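Local coordinates for protein 6-phospho-beta-d glycosidase (Streptococcus pyogenes, PDB 5FOO) that probably hydrolyses 6-phospho-beta-glucosides, as a glycosidase of family 1 that accepts 6-phosphocyclophellitol in its sugar pocket, at residues 391-396 and 411-416. The protein carries 1 engineered substitution. Residues are numbered along the deposited sequence; the frame is centred on the assembly and turned at random.
With JAZ (6-phosphocyclophellitol), chain G.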
ATOM      1  N   GLN A 391      -7.462   0.275  21.127  1.00 27.34           N
ATOM      2  CA  GLN A 391      -7.483   1.692  21.298  1.00 26.93           C
ATOM      3  C   GLN A 391      -7.032   2.435  20.027  1.00 29.97           C
ATOM      4  O   GLN A 391      -7.713   3.369  19.542  1.00 28.17           O
ATOM      5  CB  GLN A 391      -6.586   2.073  22.459  1.00 32.76           C
ATOM      6  CG  GLN A 391      -6.614   3.543  22.795  1.00 36.86           C
ATOM      7  CD  GLN A 391      -7.998   3.934  23.310  1.00 52.69           C
ATOM      8  OE1 GLN A 391      -8.704   3.105  23.941  1.00 55.72           O
ATOM      9  NE2 GLN A 391      -8.418   5.174  23.015  1.00 54.01           N
ATOM     10  N   PHE A 392      -5.879   2.071  19.474  1.00 27.37           N
ATOM     11  CA  PHE A 392      -5.411   2.733  18.242  1.00 28.72           C
ATOM     12  C   PHE A 392      -6.488   2.635  17.137  1.00 25.68           C
ATOM     13  O   PHE A 392      -6.799   3.626  16.498  1.00 26.41           O
ATOM     14  CB  PHE A 392      -4.069   2.099  17.796  1.00 27.42           C
ATOM     15  CG  PHE A 392      -3.447   2.657  16.517  1.00 27.76           C
ATOM     16  CD1 PHE A 392      -3.873   2.232  15.258  1.00 26.73           C
ATOM     17  CD2 PHE A 392      -2.315   3.485  16.567  1.00 24.91           C
ATOM     18  CE1 PHE A 392      -3.240   2.693  14.092  1.00 27.24           C
ATOM     19  CE2 PHE A 392      -1.698   3.912  15.431  1.00 26.76           C
ATOM     20  CZ  PHE A 392      -2.133   3.520  14.183  1.00 24.63           C
ATOM     21  N   LEU A 393      -6.961   1.429  16.847  1.00 27.25           N
ATOM     22  CA  LEU A 393      -7.964   1.261  15.741  1.00 29.97           C
ATOM     23  C   LEU A 393      -9.218   2.088  16.030  1.00 31.50           C
ATOM     24  O   LEU A 393      -9.680   2.837  15.186  1.00 32.95           O
ATOM     25  CB  LEU A 393      -8.296  -0.205  15.489  1.00 29.79           C
ATOM     26  CG  LEU A 393      -7.099  -1.080  15.026  1.00 29.11           C
ATOM     27  CD1 LEU A 393      -7.540  -2.511  14.888  1.00 28.70           C
ATOM     28  CD2 LEU A 393      -6.390  -0.622  13.769  1.00 27.84           C
ATOM     29  N   LYS A 394      -9.677   2.027  17.271  1.00 32.53           N
ATOM     30  CA  LYS A 394     -10.882   2.746  17.726  1.00 34.44           C
ATOM     31  C   LYS A 394     -10.755   4.230  17.492  1.00 32.72           C
ATOM     32  O   LYS A 394     -11.630   4.834  16.863  1.00 29.85           O
ATOM     33  CB  LYS A 394     -11.156   2.438  19.209  1.00 34.38           C
ATOM     34  CG  LYS A 394     -12.359   3.112  19.811  1.00 40.54           C
ATOM     35  CD  LYS A 394     -12.988   2.246  20.899  1.00 47.52           C
ATOM     36  CE  LYS A 394     -14.161   3.013  21.522  1.00 55.09           C
ATOM     37  NZ  LYS A 394     -15.132   2.172  22.269  1.00 60.68           N
ATOM     38  N   GLU A 395      -9.650   4.836  17.934  1.00 31.46           N
ATOM     39  CA  GLU A 395      -9.445   6.278  17.643  1.00 30.97           C
ATOM     40  C   GLU A 395      -9.430   6.640  16.169  1.00 28.65           C
ATOM     41  O   GLU A 395      -9.943   7.703  15.791  1.00 29.38           O
ATOM     42  CB  GLU A 395      -8.149   6.836  18.288  1.00 33.11           C
ATOM     43  CG  GLU A 395      -8.192   6.852  19.812  1.00 37.20           C
ATOM     44  CD  GLU A 395      -6.840   7.186  20.462  1.00 42.76           C
ATOM     45  OE1 GLU A 395      -6.019   7.909  19.845  1.00 42.72           O
ATOM     46  OE2 GLU A 395      -6.599   6.696  21.592  1.00 44.67           O
ATOM     47  N   HIS A 396      -8.779   5.829  15.336  1.00 25.96           N
ATOM     48  CA  HIS A 396      -8.614   6.208  13.921  1.00 27.83           C
ATOM     49  C   HIS A 396      -9.994   6.116  13.229  1.00 27.65           C
ATOM     50  O   HIS A 396     -10.391   7.008  12.443  1.00 27.55           O
ATOM     51  CB  HIS A 396      -7.524   5.344  13.239  1.00 27.68           C
ATOM     52  CG  HIS A 396      -6.132   5.795  13.566  1.00 28.93           C
ATOM     53  ND1 HIS A 396      -5.527   5.513  14.780  1.00 27.16           N
ATOM     54  CD2 HIS A 396      -5.242   6.538  12.865  1.00 28.96           C
ATOM     55  CE1 HIS A 396      -4.344   6.085  14.826  1.00 27.12           C
ATOM     56  NE2 HIS A 396      -4.136   6.707  13.681  1.00 26.31           N
ATOM     57  N   PHE A 411     -15.963   4.462   1.797  1.00 28.26           N
ATOM     58  CA  PHE A 411     -16.839   3.290   1.708  1.00 27.93           C
ATOM     59  C   PHE A 411     -16.227   2.109   2.428  1.00 28.50           C
ATOM     60  O   PHE A 411     -16.783   1.012   2.363  1.00 29.00           O
ATOM     61  CB  PHE A 411     -17.151   2.948   0.232  1.00 27.05           C
ATOM     62  CG  PHE A 411     -15.927   2.603  -0.587  1.00 26.72           C
ATOM     63  CD1 PHE A 411     -15.367   1.320  -0.537  1.00 25.53           C
ATOM     64  CD2 PHE A 411     -15.301   3.572  -1.378  1.00 27.53           C
ATOM     65  CE1 PHE A 411     -14.231   0.983  -1.285  1.00 25.62           C
ATOM     66  CE2 PHE A 411     -14.199   3.232  -2.170  1.00 26.91           C
ATOM     67  CZ  PHE A 411     -13.657   1.935  -2.110  1.00 28.25           C
ATOM     68  N   GLY A 412     -15.106   2.286   3.146  1.00 24.92           N
ATOM     69  CA  GLY A 412     -14.516   1.113   3.840  1.00 28.46           C
ATOM     70  C   GLY A 412     -13.280   1.332   4.700  1.00 28.92           C
ATOM     71  O   GLY A 412     -12.682   2.400   4.639  1.00 26.45           O
ATOM     72  N   TYR A 413     -12.909   0.302   5.477  1.00 28.54           N
ATOM     73  CA  TYR A 413     -11.782   0.354   6.407  1.00 26.34           C
ATOM     74  C   TYR A 413     -11.140  -1.019   6.474  1.00 28.94           C
ATOM     75  O   TYR A 413     -11.786  -2.028   6.744  1.00 30.42           O
ATOM     76  CB  TYR A 413     -12.302   0.754   7.754  1.00 25.60           C
ATOM     77  CG  TYR A 413     -11.264   0.807   8.840  1.00 27.80           C
ATOM     78  CD1 TYR A 413     -10.347   1.853   8.932  1.00 29.07           C
ATOM     79  CD2 TYR A 413     -11.191  -0.180   9.776  1.00 27.66           C
ATOM     80  CE1 TYR A 413      -9.432   1.896   9.953  1.00 30.36           C
ATOM     81  CE2 TYR A 413     -10.282  -0.127  10.782  1.00 29.39           C
ATOM     82  CZ  TYR A 413      -9.400   0.889  10.872  1.00 30.54           C
ATOM     83  OH  TYR A 413      -8.493   0.836  11.917  1.00 27.45           O
ATOM     84  N   HIS A 414      -9.868  -1.069   6.139  1.00 27.21           N
ATOM     85  CA  HIS A 414      -9.094  -2.284   6.161  1.00 25.00           C
ATOM     86  C   HIS A 414      -7.926  -2.087   7.212  1.00 26.83           C
ATOM     87  O   HIS A 414      -7.103  -1.197   7.104  1.00 24.73           O
ATOM     88  CB  HIS A 414      -8.544  -2.602   4.742  1.00 27.77           C
ATOM     89  CG  HIS A 414      -9.436  -3.455   3.896  1.00 27.83           C
ATOM     90  ND1 HIS A 414      -9.007  -4.044   2.731  1.00 30.91           N
ATOM     91  CD2 HIS A 414     -10.724  -3.859   4.066  1.00 28.18           C
ATOM     92  CE1 HIS A 414      -9.990  -4.762   2.212  1.00 27.33           C
ATOM     93  NE2 HIS A 414     -11.043  -4.660   3.011  1.00 27.64           N
ATOM     94  N   VAL A 415      -7.869  -2.982   8.176  1.00 27.85           N
ATOM     95  CA  VAL A 415      -6.827  -3.046   9.149  1.00 28.34           C
ATOM     96  C   VAL A 415      -5.566  -3.683   8.493  1.00 28.48           C
ATOM     97  O   VAL A 415      -5.611  -4.764   7.910  1.00 25.65           O
ATOM     98  CB  VAL A 415      -7.229  -3.895  10.368  1.00 28.30           C
ATOM     99  CG1 VAL A 415      -6.066  -3.879  11.366  1.00 33.48           C
ATOM    100  CG2 VAL A 415      -8.483  -3.347  11.040  1.00 30.31           C
ATOM    101  N   TRP A 416      -4.428  -3.011   8.643  1.00 28.55           N
ATOM    102  CA  TRP A 416      -3.147  -3.665   8.453  1.00 24.40           C
ATOM    103  C   TRP A 416      -2.664  -4.366   9.744  1.00 23.87           C
ATOM    104  O   TRP A 416      -2.426  -3.638  10.726  1.00 27.16           O
ATOM    105  CB  TRP A 416      -2.077  -2.714   7.952  1.00 26.45           C
ATOM    106  CG  TRP A 416      -0.889  -3.525   7.538  1.00 27.38           C
ATOM    107  CD1 TRP A 416       0.168  -3.963   8.333  1.00 25.96           C
ATOM    108  CD2 TRP A 416      -0.678  -4.029   6.279  1.00 26.52           C
ATOM    109  NE1 TRP A 416       1.007  -4.758   7.597  1.00 26.84           N
ATOM    110  CE2 TRP A 416       0.536  -4.786   6.320  1.00 27.61           C
ATOM    111  CE3 TRP A 416      -1.361  -3.896   5.072  1.00 26.99           C
ATOM    112  CZ2 TRP A 416       1.031  -5.424   5.213  1.00 30.22           C
ATOM    113  CZ3 TRP A 416      -0.863  -4.523   3.960  1.00 25.71           C
ATOM    114  CH2 TRP A 416       0.324  -5.262   4.015  1.00 29.65           C
TER
HETATM  115  C2  JAZ G1464       3.774  -2.598   5.613  1.00 26.07           C
HETATM  116  C3  JAZ G1464       2.837  -2.626   4.387  1.00 26.17           C
HETATM  117  C4  JAZ G1464       2.665  -1.225   3.810  1.00 27.23           C
HETATM  118  C5  JAZ G1464       2.114  -0.237   4.828  1.00 27.97           C
HETATM  119  C6  JAZ G1464       2.938  -0.265   6.097  1.00 27.41           C
HETATM  120  C7  JAZ G1464       3.126  -1.681   6.644  1.00 27.03           C
HETATM  121  C8  JAZ G1464       3.827  -1.692   7.999  1.00 30.22           C
HETATM  122  O9  JAZ G1464       5.133  -1.156   7.804  1.00 31.84           O
HETATM  123  P10 JAZ G1464       6.321  -1.667   8.726  1.00 33.46           P
HETATM  124  O11 JAZ G1464       7.510  -0.941   8.203  1.00 38.26           O
HETATM  125  O12 JAZ G1464       6.342  -3.136   8.814  1.00 44.00           O
HETATM  126  O13 JAZ G1464       5.981  -1.236  10.085  1.00 33.99           O
HETATM  127  O14 JAZ G1464       4.193   0.390   5.872  1.00 29.32           O
HETATM  128  O15 JAZ G1464       3.883  -3.899   6.201  1.00 26.66           O
HETATM  129  O16 JAZ G1464       3.451  -3.446   3.425  1.00 27.02           O
HETATM  130  O17 JAZ G1464       1.830  -1.270   2.666  1.00 29.49           O
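L393 carries segment 391-396 of helix 387-405 onto segment 411-416 of strand 410-416, meeting Y413 and V415 with the two ends of its isobutyl group. Its CG stands beside the backbone N (chi1 -62°), a torsion that turns the branch to the strand: CD2 comes to the edge of the Y413 ring, 3.2 Å from Y413 OH, while CD1 packs 4.0 Å from V415 CG2. The phenol oxygen finds its polar partner in N367, a hydrogen bond joining Y413 OH to N367 OD1 on the adjoining strand 362-367. W452 and F453 of helix 448-459 extend the apolar layer around L393 and V415. Further along the helix, H396 braces the turn from within, its CE1 sitting 3.4 Å above the centre of the F392 ring. The pairing is steadied by H396 ND1, which gives a nearly straight hydrogen bond of 2.9 Å to F392 O, in the imidazole plane but 36° out of the carbonyl plane. The backbone N of H396 reaches the same oxygen from the opposite face, so that two donors grip it. One residue beyond V415, W416 turns the other way and covers the bound 6-phosphocyclophellitol with a ring face, JAZ C3 lying 3.4 Å above its plane. Helix on the outside of the barrel, ligand at the mouth: this is the build of a (beta/alpha)8 TIM barrel, in which the last strand, toward its C-terminal side, leads to W416, a pocket residue of this family 1 glycosidase.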